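Local coordinates for protein lipoteichoic acid primase (Listeria monocytogenes, PDB 4UOP) that is a sulfatase-family protein, here its extracellular catalytic domain, and binds a magnesium ion, at residues 225-230 / 285-290; 221-226 / 255-260. One frame throughout, in Å; residues are numbered along the deposited sequence.

Contact 1: residues 225-230 / 285-290. With MG (magnesium ion), chain J.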
loop_
_atom_site.group_PDB
_atom_site.type_symbol
_atom_site.label_atom_id
_atom_site.label_comp_id
_atom_site.label_asym_id
_atom_site.label_seq_id
_atom_site.Cartn_x
_atom_site.Cartn_y
_atom_site.Cartn_z
ATOM N N MET B 225 16.329 3.138 9.621
ATOM C CA MET B 225 15.709 3.433 10.924
ATOM C C MET B 225 15.746 2.150 11.760
ATOM O O MET B 225 15.633 1.055 11.199
ATOM C CB MET B 225 14.278 3.916 10.687
ATOM C CG MET B 225 13.558 4.566 11.862
ATOM S SD MET B 225 11.797 4.871 11.555
ATOM C CE MET B 225 11.813 6.337 10.551
ATOM N N PRO B 226 15.961 2.260 13.089
ATOM C CA PRO B 226 16.051 3.441 13.949
ATOM C C PRO B 226 17.402 4.164 14.010
ATOM O O PRO B 226 17.632 4.897 14.957
ATOM C CB PRO B 226 15.721 2.859 15.336
ATOM C CG PRO B 226 16.323 1.502 15.292
ATOM C CD PRO B 226 16.085 1.017 13.873
ATOM N N PHE B 227 18.291 3.975 13.041
ATOM C CA PHE B 227 19.524 4.787 12.973
ATOM C C PHE B 227 20.461 4.541 14.159
ATOM O O PHE B 227 21.160 5.456 14.594
ATOM C CB PHE B 227 19.195 6.288 12.857
ATOM C CG PHE B 227 18.041 6.583 11.945
ATOM C CD1 PHE B 227 18.099 6.215 10.620
ATOM C CD2 PHE B 227 16.904 7.212 12.407
ATOM C CE1 PHE B 227 17.040 6.455 9.772
ATOM C CE2 PHE B 227 15.830 7.464 11.553
ATOM C CZ PHE B 227 15.902 7.079 10.231
ATOM N N ASP B 228 20.470 3.303 14.657
ATOM C CA ASP B 228 21.288 2.927 15.817
ATOM C C ASP B 228 22.723 2.654 15.402
ATOM O O ASP B 228 22.995 1.653 14.753
ATOM C CB ASP B 228 20.697 1.687 16.497
ATOM C CG ASP B 228 21.467 1.277 17.743
ATOM O OD1 ASP B 228 22.107 2.142 18.383
ATOM O OD2 ASP B 228 21.418 0.077 18.093
ATOM N N ILE B 229 23.621 3.565 15.757
ATOM C CA ILE B 229 25.034 3.426 15.470
ATOM C C ILE B 229 25.795 3.182 16.787
ATOM O O ILE B 229 25.550 3.874 17.768
ATOM C CB ILE B 229 25.552 4.721 14.830
ATOM C CG1 ILE B 229 24.832 4.998 13.493
ATOM C CG2 ILE B 229 27.052 4.700 14.657
ATOM C CD1 ILE B 229 25.065 3.947 12.422
ATOM N N PRO B 230 26.709 2.199 16.814
ATOM C CA PRO B 230 27.466 1.972 18.057
ATOM C C PRO B 230 28.161 3.243 18.517
ATOM O O PRO B 230 28.586 4.052 17.690
ATOM C CB PRO B 230 28.495 0.923 17.645
ATOM C CG PRO B 230 27.825 0.148 16.566
ATOM C CD PRO B 230 26.950 1.133 15.828
ATOM N N HIS B 285 15.085 6.582 -0.759
ATOM C CA HIS B 285 13.891 7.362 -0.474
ATOM C C HIS B 285 14.140 8.144 0.800
ATOM O O HIS B 285 15.095 7.852 1.544
ATOM C CB HIS B 285 12.699 6.429 -0.271
ATOM C CG HIS B 285 12.960 5.368 0.741
ATOM N ND1 HIS B 285 12.916 5.616 2.095
ATOM C CD2 HIS B 285 13.344 4.079 0.608
ATOM C CE1 HIS B 285 13.234 4.521 2.754
ATOM N NE2 HIS B 285 13.510 3.576 1.874
ATOM N N HIS B 286 13.282 9.136 1.035
ATOM C CA HIS B 286 13.381 9.957 2.225
ATOM C C HIS B 286 12.865 9.179 3.412
ATOM O O HIS B 286 12.166 8.179 3.266
ATOM C CB HIS B 286 12.596 11.246 2.070
ATOM C CG HIS B 286 11.147 11.110 2.389
ATOM N ND1 HIS B 286 10.265 10.438 1.571
ATOM C CD2 HIS B 286 10.421 11.555 3.441
ATOM C CE1 HIS B 286 9.056 10.482 2.101
ATOM N NE2 HIS B 286 9.126 11.149 3.242
ATOM N N ILE B 287 13.232 9.644 4.593
ATOM C CA ILE B 287 12.726 9.035 5.805
ATOM C C ILE B 287 12.232 10.065 6.829
ATOM O O ILE B 287 11.392 9.736 7.658
ATOM C CB ILE B 287 13.782 8.072 6.419
ATOM C CG1 ILE B 287 13.142 7.109 7.423
ATOM C CG2 ILE B 287 14.927 8.843 7.052
ATOM C CD1 ILE B 287 11.970 6.320 6.870
ATOM N N ILE B 288 12.737 11.294 6.764
ATOM C CA ILE B 288 12.361 12.344 7.715
ATOM C C ILE B 288 11.336 13.265 7.055
ATOM O O ILE B 288 11.603 13.874 6.009
ATOM C CB ILE B 288 13.593 13.162 8.143
ATOM C CG1 ILE B 288 14.719 12.251 8.683
ATOM C CG2 ILE B 288 13.189 14.251 9.130
ATOM C CD1 ILE B 288 14.399 11.473 9.956
ATOM N N LYS B 289 10.149 13.344 7.644
ATOM C CA LYS B 289 9.152 14.313 7.201
ATOM C C LYS B 289 9.514 15.648 7.836
ATOM O O LYS B 289 9.262 15.862 9.035
ATOM C CB LYS B 289 7.750 13.871 7.598
ATOM C CG LYS B 289 7.338 12.561 6.966
ATOM C CD LYS B 289 5.868 12.569 6.586
ATOM C CE LYS B 289 5.484 11.310 5.824
ATOM N NZ LYS B 289 5.426 10.115 6.708
ATOM N N THR B 290 10.138 16.527 7.057
ATOM C CA THR B 290 10.796 17.694 7.634
ATOM C C THR B 290 9.787 18.706 8.174
ATOM O O THR B 290 10.104 19.430 9.113
ATOM C CB THR B 290 11.759 18.386 6.654
ATOM O OG1 THR B 290 11.072 18.673 5.424
ATOM C CG2 THR B 290 12.967 17.495 6.374
HETATM MG MG MG J . 15.023 2.040 2.393
HETATM O O HOH W 1 13.683 1.416 4.044
#

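Contact 2: residues 221-226 / 255-260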
loop_
_atom_site.group_PDB
_atom_site.type_symbol
_atom_site.label_atom_id
_atom_site.label_comp_id
_atom_site.label_asym_id
_atom_site.label_seq_id
_atom_site.Cartn_x
_atom_site.Cartn_y
_atom_site.Cartn_z
ATOM N N VAL B 221 22.770 -0.236 4.303
ATOM C CA VAL B 221 21.762 -0.502 5.290
ATOM C C VAL B 221 21.947 0.167 6.640
ATOM O O VAL B 221 21.053 0.221 7.366
ATOM C CB VAL B 221 21.507 -2.008 5.449
ATOM C CG1 VAL B 221 22.528 -2.609 6.351
ATOM C CG2 VAL B 221 20.127 -2.293 5.974
ATOM N N SER B 222 23.139 0.636 6.919
ATOM C CA SER B 222 23.449 1.129 8.257
ATOM C C SER B 222 22.632 2.364 8.653
ATOM O O SER B 222 22.459 2.642 9.806
ATOM C CB SER B 222 24.941 1.375 8.440
ATOM O OG SER B 222 25.637 0.184 8.418
ATOM N N SER B 223 22.219 3.126 7.662
ATOM C CA SER B 223 21.388 4.293 7.911
ATOM C C SER B 223 19.872 4.002 7.820
ATOM O O SER B 223 19.058 4.930 7.660
ATOM C CB SER B 223 21.819 5.458 7.014
ATOM O OG SER B 223 21.914 5.045 5.648
ATOM N N HIS B 224 19.483 2.735 7.964
ATOM C CA HIS B 224 18.063 2.363 8.097
ATOM C C HIS B 224 17.599 2.772 9.501
ATOM O O HIS B 224 18.391 2.721 10.457
ATOM C CB HIS B 224 17.880 0.849 7.945
ATOM C CG HIS B 224 16.493 0.427 7.556
ATOM N ND1 HIS B 224 15.442 0.371 8.447
ATOM C CD2 HIS B 224 15.989 0.044 6.359
ATOM C CE1 HIS B 224 14.354 -0.050 7.819
ATOM N NE2 HIS B 224 14.660 -0.254 6.549
ATOM N N MET B 225 16.329 3.138 9.621
ATOM C CA MET B 225 15.709 3.433 10.924
ATOM C C MET B 225 15.746 2.150 11.760
ATOM O O MET B 225 15.633 1.055 11.199
ATOM C CB MET B 225 14.278 3.916 10.687
ATOM C CG MET B 225 13.558 4.566 11.862
ATOM S SD MET B 225 11.797 4.871 11.555
ATOM C CE MET B 225 11.813 6.337 10.551
ATOM N N PRO B 226 15.961 2.260 13.089
ATOM C CA PRO B 226 16.051 3.441 13.949
ATOM C C PRO B 226 17.402 4.164 14.010
ATOM O O PRO B 226 17.632 4.897 14.957
ATOM C CB PRO B 226 15.721 2.859 15.336
ATOM C CG PRO B 226 16.323 1.502 15.292
ATOM C CD PRO B 226 16.085 1.017 13.873
ATOM N N HIS B 255 26.070 10.141 8.618
ATOM C CA HIS B 255 27.470 10.485 8.640
ATOM C C HIS B 255 28.336 9.232 8.581
ATOM O O HIS B 255 29.324 9.203 7.874
ATOM C CB HIS B 255 27.816 11.311 9.882
ATOM C CG HIS B 255 29.259 11.686 9.962
ATOM N ND1 HIS B 255 29.808 12.685 9.190
ATOM C CD2 HIS B 255 30.273 11.175 10.696
ATOM C CE1 HIS B 255 31.095 12.793 9.473
ATOM N NE2 HIS B 255 31.402 11.884 10.377
ATOM N N TYR B 256 27.968 8.206 9.345
ATOM C CA TYR B 256 28.669 6.938 9.298
ATOM C C TYR B 256 28.610 6.340 7.877
ATOM O O TYR B 256 29.627 5.927 7.315
ATOM C CB TYR B 256 28.091 5.958 10.314
ATOM C CG TYR B 256 28.629 4.574 10.126
ATOM C CD1 TYR B 256 29.882 4.215 10.634
ATOM C CD2 TYR B 256 27.922 3.620 9.370
ATOM C CE1 TYR B 256 30.391 2.945 10.419
ATOM C CE2 TYR B 256 28.425 2.358 9.161
ATOM C CZ TYR B 256 29.660 2.023 9.688
ATOM O OH TYR B 256 30.160 0.760 9.447
ATOM N N ALA B 257 27.415 6.293 7.317
ATOM C CA ALA B 257 27.226 5.716 5.989
ATOM C C ALA B 257 28.040 6.482 4.930
ATOM O O ALA B 257 28.676 5.872 4.071
ATOM C CB ALA B 257 25.750 5.692 5.639
ATOM N N ASP B 258 28.024 7.804 5.004
ATOM C CA ASP B 258 28.798 8.656 4.101
ATOM C C ASP B 258 30.313 8.445 4.283
ATOM O O ASP B 258 31.072 8.389 3.306
ATOM C CB ASP B 258 28.402 10.115 4.294
ATOM C CG ASP B 258 29.263 11.081 3.506
ATOM O OD1 ASP B 258 30.395 11.424 3.957
ATOM O OD2 ASP B 258 28.790 11.537 2.430
ATOM N N LYS B 259 30.757 8.303 5.531
ATOM C CA LYS B 259 32.167 7.993 5.790
ATOM C C LYS B 259 32.606 6.685 5.121
ATOM O O LYS B 259 33.657 6.629 4.481
ATOM C CB LYS B 259 32.420 7.903 7.288
ATOM C CG LYS B 259 33.864 7.611 7.659
ATOM C CD LYS B 259 34.038 7.813 9.153
ATOM C CE LYS B 259 35.449 7.507 9.627
ATOM N NZ LYS B 259 35.492 6.145 10.210
ATOM N N GLN B 260 31.816 5.632 5.290
ATOM C CA GLN B 260 32.161 4.321 4.759
ATOM C C GLN B 260 32.106 4.340 3.239
ATOM O O GLN B 260 32.940 3.724 2.589
ATOM C CB GLN B 260 31.261 3.224 5.334
ATOM C CG GLN B 260 31.456 3.009 6.843
ATOM C CD GLN B 260 32.911 2.790 7.233
ATOM O OE1 GLN B 260 33.670 2.140 6.512
ATOM N NE2 GLN B 260 33.297 3.311 8.392
#

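Contact 1: residues 225-230 / 285-290
Two loops without regular structure meet here, nearest at M225 and I287, whose CA atoms lie 8.2 Å apart; no hydrogen bond joins them. I287 is touched by M225 and F227, all through apolar atoms. The terminal methyl CE of M225 reaches CG1 of I287 at 3.5 Å, tight for two carbons, and also touches CD1. M225 runs out extended as far as SD, then bends at chi3 (-78°), which turns CE onto the isoleucine. From F227 it is the far end of the ring that touches: CZ lies 3.8 Å from CG2 of I287, which approaches obliquely, while CG1 sits at the ring edge in its plane. CA of M225 lies over one face of the F227 ring, offset toward its rim, and Y250 of helix 246-271 meets this ring edge-to-face.

Both loops leave the C-terminal ends of parallel strands, 214-219 and 277-283, in the central sheet of the sulfatase fold, where the metal site lies. The segment 285-290 opens with H285, whose NE2 binds the magnesium ion at 2.2 Å; E66, T108 and D284 are the other protein ligands. ND1 of H285 donates a nearly straight bond to O of H286 (2.9 Å, 178°); the acceptor lies in the imidazole plane, while ND1 stands 46° out of the carbonyl plane. This bond fixes the rotation of the imidazole and leaves NE2 turned to the metal.

Contact 2: residues 221-226 / 255-260
A type I beta turn, V221 to H224, follows strand 214-219 of the central sheet and packs against the long helix 246-271. The turn is closed by the backbone bond from N of H224 to O of V221, 3.0 Å. Its two middle residues, S222 and S223, face the helix. S222 meets Y256 from the side: its OG lies near the ring plane at the edge, 3.6 Å from CE2, and its CB is 3.7 Å from the same carbon. With CG anti to the backbone N (chi1 170°), the tyrosine ring is directed to the turn and offers its CD2-CE2 edge to S222. CG of Q260, one helical turn further on, lies over one ring face, offset toward the rim. S223 meets the small side chain of A257, with OG 3.9 Å from the methyl CB. The CA atoms of these two residues are 6.3 Å apart, a close approach of turn and helix.

Beyond the turn, ND1 of H224 donates an almost straight bond to O of M225 at 2.8 Å. ND1 sits on a lone pair in the carbonyl plane, and O lies in the ring plane, which sets the rotation of the imidazole.

Neither serine hydroxyl is bonded to the helix segment. OG of S222 is hydrogen-bonded to N of D193, and OG of S223 to the backbone O of E66, whose side chain binds the magnesium ion. The buried hydroxyls thus have polar partners elsewhere and meet the helix through van der Waals contact alone. S223 thereby ties this turn to the backbone of a metal-binding residue.

Overall arrangement
Contacts 1 and 2 start from the same loop, between strand 214-219 and helix 246-271, and share M225 and P226. Their centres are about 9 Å apart. Along the chain come 221-226, 225-230, then helix segment 255-260, and last 285-290 after strand 277-283. Contact 2 sets the start of the loop on the helix; contact 1 carries it across to the loop that holds the metal ligand H285. I229 joins the two, with CD1 3.9 Å from O of S222. All four segments belong to the sulfatase-family part of the chain. Both contacts also touch the second subunit, so this part of the metal-site surroundings lies beside the dimer interface.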